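Local coordinates for protein endoglucanase (Thermotoga maritima, PDB 2FVG) that is named an endoglucanase but belongs to the M42 peptidase family, and is probably an aminopeptidase that works with two divalent metal ions, at residues M2-L7 with K164-R169; G18-F23 with A60-V65. All blocks are in the same frame, centred on the assembly; numbering follows the deposited sequence.

Both contacts are buried, with centres about 10 Å apart, and together they set the first two helices of the chain against the predicted metal-binding core. Interaction 1 joins helix 4-9 to the start of helix 166-180, while interaction 2 joins helix 18-28 to the end of strand 55-61 and the loop after it. Their chemistry differs: leucines, a phenylalanine and an arginine-carbonyl bond make the first, whereas the second is van der Waals packing, a selenomethionine against a valine and the base of an arginine. The two are tied directly by the salt bridge from Lys-164 NZ to Glu-64 OE1, 2.7 Å long. A molecule of 1,2-ethanediol, probably from the crystallisation liquor, touches 164-169 and 60-65.

Interaction 1 (M2-L7 with K164-R169); sequences MYLKEL and KAFDDR. With EDO (1,2-ethanediol), chain C.
Arg-169, in the first turn of helix 166-180, meets Leu-7 of helix 4-9 along almost its whole length. At the base, Arg-169 CB lies 4.0 Å from Leu-7 CB, where the two segments come nearest. Farther out, Arg-169 CG passes Leu-7 O at 3.6 Å, and CD keeps alongside the same oxygen. The chain bends at chi2 (-81°), which turns the guanidinium back toward the carbonyl, and Arg-169 NH1 donates to Leu-7 O at 3.1 Å. The bond is fairly straight (158° at the hydrogen), comes almost head-on to the carbonyl, and lies near the guanidinium plane. Ala-165 CB sits over one guanidinium face, offset toward the rim. NE donates to Met-62 O, NH2 forms a salt bridge with Glu-64, and NH1 has a second acceptor in Met-10 O.

Beside this polar half, Leu-4 crosses Phe-166 at about a right angle, its CG 3.8 Å from ring atom CE1. Leu-4 CD1 also rests 3.9 Å from Arg-169 O.

A methionine in place of Arg-169 would probably leave the carbonyls of Leu-7, Met-62 and Met-10 without their guanidinium donor and Glu-64 with Lys-164 as its remaining cation. Next to this turn runs the cis peptide between Asp-167 and Asp-168, a feature of related two-metal peptidases, with Asp-167 predicted to bridge the metals. One buried cation thus serves several carbonyls and a carboxylate, and near the C-terminal end of helix 4-9 its charge is likely to be stabilised by the helix dipole.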
# COMPACT_ATOMS: atom_id res chain seq x y z
N MSE A 2 4.03 13.42 -8.95
CA MSE A 2 3.92 12.27 -8.06
C MSE A 2 3.31 12.71 -6.74
O MSE A 2 3.58 13.80 -6.24
CB MSE A 2 5.27 11.63 -7.82
CG MSE A 2 5.17 10.49 -6.86
SE MSE A 2 6.88 9.90 -6.24
CE MSE A 2 7.55 11.63 -5.41
N TYR A 3 2.50 11.82 -6.18
CA TYR A 3 1.74 12.11 -4.99
C TYR A 3 2.10 11.25 -3.82
O TYR A 3 1.29 11.08 -2.90
CB TYR A 3 0.26 11.95 -5.30
CG TYR A 3 -0.12 12.68 -6.55
CD1 TYR A 3 -0.23 14.08 -6.54
CD2 TYR A 3 -0.33 12.00 -7.73
CE1 TYR A 3 -0.55 14.76 -7.68
CE2 TYR A 3 -0.65 12.68 -8.89
CZ TYR A 3 -0.77 14.06 -8.85
OH TYR A 3 -1.09 14.75 -9.98
N LEU A 4 3.31 10.69 -3.83
CA LEU A 4 3.73 9.85 -2.73
C LEU A 4 3.64 10.61 -1.42
O LEU A 4 3.22 10.05 -0.43
CB LEU A 4 5.12 9.31 -2.93
CG LEU A 4 5.55 8.26 -1.90
CD1 LEU A 4 4.56 7.13 -1.88
CD2 LEU A 4 6.89 7.75 -2.30
N LYS A 5 4.04 11.88 -1.41
CA LYS A 5 3.96 12.66 -0.17
C LYS A 5 2.54 12.71 0.35
O LYS A 5 2.30 12.46 1.54
CB LYS A 5 4.50 14.09 -0.38
CG LYS A 5 4.33 14.98 0.84
CD LYS A 5 4.93 16.38 0.62
N GLU A 6 1.57 13.02 -0.50
CA GLU A 6 0.18 13.06 0.02
C GLU A 6 -0.33 11.66 0.38
O GLU A 6 -0.96 11.49 1.42
CB GLU A 6 -0.82 13.74 -0.92
CG GLU A 6 -0.59 15.22 -1.26
CD GLU A 6 0.42 15.46 -2.39
OE1 GLU A 6 1.43 14.73 -2.51
OE2 GLU A 6 0.21 16.43 -3.16
N LEU A 7 -0.04 10.68 -0.48
CA LEU A 7 -0.49 9.30 -0.24
C LEU A 7 0.03 8.77 1.07
O LEU A 7 -0.74 8.28 1.90
CB LEU A 7 -0.12 8.39 -1.41
CG LEU A 7 -1.07 8.66 -2.58
CD1 LEU A 7 -0.56 8.04 -3.84
CD2 LEU A 7 -2.52 8.17 -2.25
N LYS A 164 5.34 7.20 6.44
CA LYS A 164 4.59 6.04 6.86
C LYS A 164 3.78 5.49 5.70
O LYS A 164 3.67 6.11 4.63
CB LYS A 164 3.64 6.41 8.01
CG LYS A 164 2.48 7.28 7.55
CD LYS A 164 1.46 7.39 8.60
CE LYS A 164 0.28 8.24 8.17
NZ LYS A 164 -0.59 7.60 7.16
N ALA A 165 3.20 4.31 5.96
CA ALA A 165 2.31 3.59 5.05
C ALA A 165 2.87 3.42 3.64
O ALA A 165 2.10 3.30 2.70
CB ALA A 165 0.96 4.29 4.97
N PHE A 166 4.19 3.36 3.49
CA PHE A 166 4.76 3.12 2.14
C PHE A 166 4.24 1.75 1.64
O PHE A 166 4.11 1.51 0.43
CB PHE A 166 6.28 3.19 2.14
CG PHE A 166 6.85 4.61 2.12
CD1 PHE A 166 6.13 5.67 1.61
CD2 PHE A 166 8.17 4.83 2.52
CE1 PHE A 166 6.68 6.96 1.54
CE2 PHE A 166 8.75 6.12 2.45
CZ PHE A 166 8.01 7.18 1.96
N ASP A 167 3.97 0.87 2.59
CA ASP A 167 3.28 -0.40 2.35
C ASP A 167 1.78 -0.13 2.65
O ASP A 167 1.39 -0.11 3.84
CB ASP A 167 3.81 -1.46 3.31
CG ASP A 167 3.03 -2.77 3.25
OD1 ASP A 167 2.35 -3.05 2.24
OD2 ASP A 167 3.11 -3.53 4.24
N ASP A 168 0.94 0.08 1.63
CA ASP A 168 1.30 0.03 0.20
C ASP A 168 0.98 1.34 -0.56
O ASP A 168 0.65 1.34 -1.76
CB ASP A 168 0.59 -1.17 -0.45
CG ASP A 168 1.18 -1.57 -1.80
OD1 ASP A 168 2.36 -1.22 -2.08
OD2 ASP A 168 0.45 -2.22 -2.60
N ARG A 169 1.13 2.48 0.11
CA ARG A 169 0.89 3.74 -0.57
C ARG A 169 1.92 3.97 -1.69
O ARG A 169 1.62 4.70 -2.64
CB ARG A 169 0.79 4.93 0.40
CG ARG A 169 -0.31 4.74 1.51
CD ARG A 169 -1.78 5.06 1.07
NE ARG A 169 -2.75 4.56 2.06
CZ ARG A 169 -3.03 5.16 3.21
NH1 ARG A 169 -2.44 6.29 3.56
NH2 ARG A 169 -3.92 4.62 4.02
C1 EDO C . 1.71 2.89 8.47
O1 EDO C . 0.79 2.94 9.56
C2 EDO C . 3.05 2.40 9.01
O2 EDO C . 4.09 2.70 8.07

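Interaction 2 (G18-F23 with A60-V65); sequences GKVRDF and AHMDEV. With EDO (1,2-ethanediol), chain C.
Met-62, a selenomethionine in this crystal, reaches from the loop after strand 55-61 to Val-20 and Arg-21 of helix 18-28. It is the middle residue of a His-Xaa-Asp sequence at the end of a strand in the central mixed sheet of the zinc-exopeptidase fold, as in related metallopeptidases. His-61, just before it, is a predicted ligand of the first metal.

The side chains of Val-20 and Met-62 run past each other in opposite directions. Val-20 offers its CG1 branch, whose position anti to the backbone N (chi1 175°) brings it 4.0 Å from Met-62 CB and equally close to CG. The other branch, CG2, lies against the guanidinium of Arg-169. The methionine chain runs extended through CB and CG and carries the selenium to the helix backbone, with Met-62 SE 3.6 Å from Arg-21 CA. There it bends at chi3 (-68°), so that the methyl group turns along the base of Arg-21, Met-62 CE lying 4.0 Å from Arg-21 CB. Met-62 SE is 3.8 Å from Arg-21 CB, so the heavy end of Met-62 lies against the start of the arginine side chain. The guanidinium of Arg-21 is met only obliquely by CE, and its polar work is done elsewhere, through NH1 to Gly-41 O.

The contact is therefore one of shape and dispersion, with the helix facing the loop that leads away from the predicted metal site. Met-62 also packs against Val-195 and Cys-172. Where the loop ends, the 1,2-ethanediol O1 makes a weak hydrogen bond, 3.4 Å long, to the carbonyl oxygen of Val-65.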
# COMPACT_ATOMS: atom_id res chain seq x y z
N GLY A 18 -11.79 5.73 2.74
CA GLY A 18 -12.51 6.72 1.93
C GLY A 18 -11.75 7.92 1.42
O GLY A 18 -11.84 8.27 0.23
N LYS A 19 -11.00 8.58 2.30
CA LYS A 19 -10.22 9.74 1.91
C LYS A 19 -9.15 9.35 0.90
O LYS A 19 -8.95 10.06 -0.09
CB LYS A 19 -9.62 10.47 3.12
CG LYS A 19 -10.65 11.10 4.06
N VAL A 20 -8.48 8.22 1.14
CA VAL A 20 -7.47 7.75 0.18
C VAL A 20 -8.11 7.46 -1.17
O VAL A 20 -7.58 7.88 -2.21
CB VAL A 20 -6.68 6.50 0.67
CG1 VAL A 20 -5.74 6.02 -0.42
CG2 VAL A 20 -5.90 6.83 1.93
N ARG A 21 -9.25 6.76 -1.15
CA ARG A 21 -9.97 6.43 -2.40
C ARG A 21 -10.39 7.70 -3.12
O ARG A 21 -10.20 7.82 -4.33
CB ARG A 21 -11.17 5.50 -2.13
CG ARG A 21 -11.92 5.05 -3.38
CD ARG A 21 -13.12 4.13 -3.12
NE ARG A 21 -14.02 4.66 -2.10
CZ ARG A 21 -14.18 4.12 -0.90
NH1 ARG A 21 -13.55 3.00 -0.58
NH2 ARG A 21 -15.01 4.68 -0.03
N ASP A 22 -10.93 8.68 -2.39
CA ASP A 22 -11.33 9.96 -3.00
C ASP A 22 -10.14 10.69 -3.63
O ASP A 22 -10.26 11.30 -4.70
CB ASP A 22 -12.03 10.88 -1.99
CG ASP A 22 -13.42 10.38 -1.59
OD1 ASP A 22 -13.97 9.49 -2.28
OD2 ASP A 22 -13.97 10.88 -0.59
N PHE A 23 -9.00 10.64 -2.95
CA PHE A 23 -7.81 11.30 -3.45
C PHE A 23 -7.37 10.67 -4.78
O PHE A 23 -7.22 11.36 -5.79
CB PHE A 23 -6.68 11.26 -2.41
CG PHE A 23 -5.43 11.95 -2.86
CD1 PHE A 23 -5.30 13.33 -2.73
CD2 PHE A 23 -4.40 11.22 -3.43
CE1 PHE A 23 -4.15 13.97 -3.17
CE2 PHE A 23 -3.25 11.85 -3.86
CZ PHE A 23 -3.12 13.22 -3.73
N ALA A 60 -3.01 -2.58 -6.13
CA ALA A 60 -2.27 -2.07 -4.97
C ALA A 60 -3.28 -1.87 -3.83
O ALA A 60 -4.46 -1.66 -4.10
CB ALA A 60 -1.57 -0.79 -5.32
N HIS A 61 -2.83 -1.92 -2.58
CA HIS A 61 -3.72 -1.76 -1.42
C HIS A 61 -3.67 -0.36 -0.86
O HIS A 61 -2.59 0.22 -0.68
CB HIS A 61 -3.32 -2.72 -0.30
CG HIS A 61 -2.70 -3.98 -0.81
ND1 HIS A 61 -3.36 -4.84 -1.66
CD2 HIS A 61 -1.47 -4.51 -0.62
CE1 HIS A 61 -2.57 -5.86 -1.96
NE2 HIS A 61 -1.42 -5.68 -1.33
N MSE A 62 -4.84 0.17 -0.58
CA MSE A 62 -4.97 1.50 -0.03
C MSE A 62 -4.89 1.57 1.47
O MSE A 62 -4.64 2.65 2.01
CB MSE A 62 -6.31 2.08 -0.45
CG MSE A 62 -6.41 2.34 -1.92
SE MSE A 62 -8.10 3.30 -2.38
CE MSE A 62 -9.46 1.89 -1.99
N ASP A 63 -5.11 0.45 2.15
CA ASP A 63 -5.16 0.47 3.61
C ASP A 63 -3.82 0.44 4.33
O ASP A 63 -2.81 -0.01 3.78
CB ASP A 63 -6.10 -0.64 4.16
CG ASP A 63 -5.66 -2.05 3.81
OD1 ASP A 63 -5.20 -2.29 2.65
OD2 ASP A 63 -5.81 -2.94 4.70
N GLU A 64 -3.82 0.91 5.58
CA GLU A 64 -2.63 0.91 6.42
C GLU A 64 -3.00 0.40 7.81
O GLU A 64 -4.17 0.31 8.16
CB GLU A 64 -2.03 2.33 6.47
CG GLU A 64 -2.92 3.34 7.21
CD GLU A 64 -2.41 4.78 7.15
OE1 GLU A 64 -1.30 5.07 7.66
OE2 GLU A 64 -3.14 5.62 6.60
N VAL A 65 -2.01 0.04 8.61
CA VAL A 65 -2.24 -0.37 9.99
C VAL A 65 -2.67 0.83 10.85
O VAL A 65 -2.25 1.97 10.59
CB VAL A 65 -1.00 -1.09 10.58
CG1 VAL A 65 -1.17 -1.35 12.08
CG2 VAL A 65 -0.82 -2.41 9.88
C1 EDO C . 1.71 2.89 8.47
O1 EDO C . 0.79 2.94 9.56
C2 EDO C . 3.05 2.40 9.01
O2 EDO C . 4.09 2.70 8.07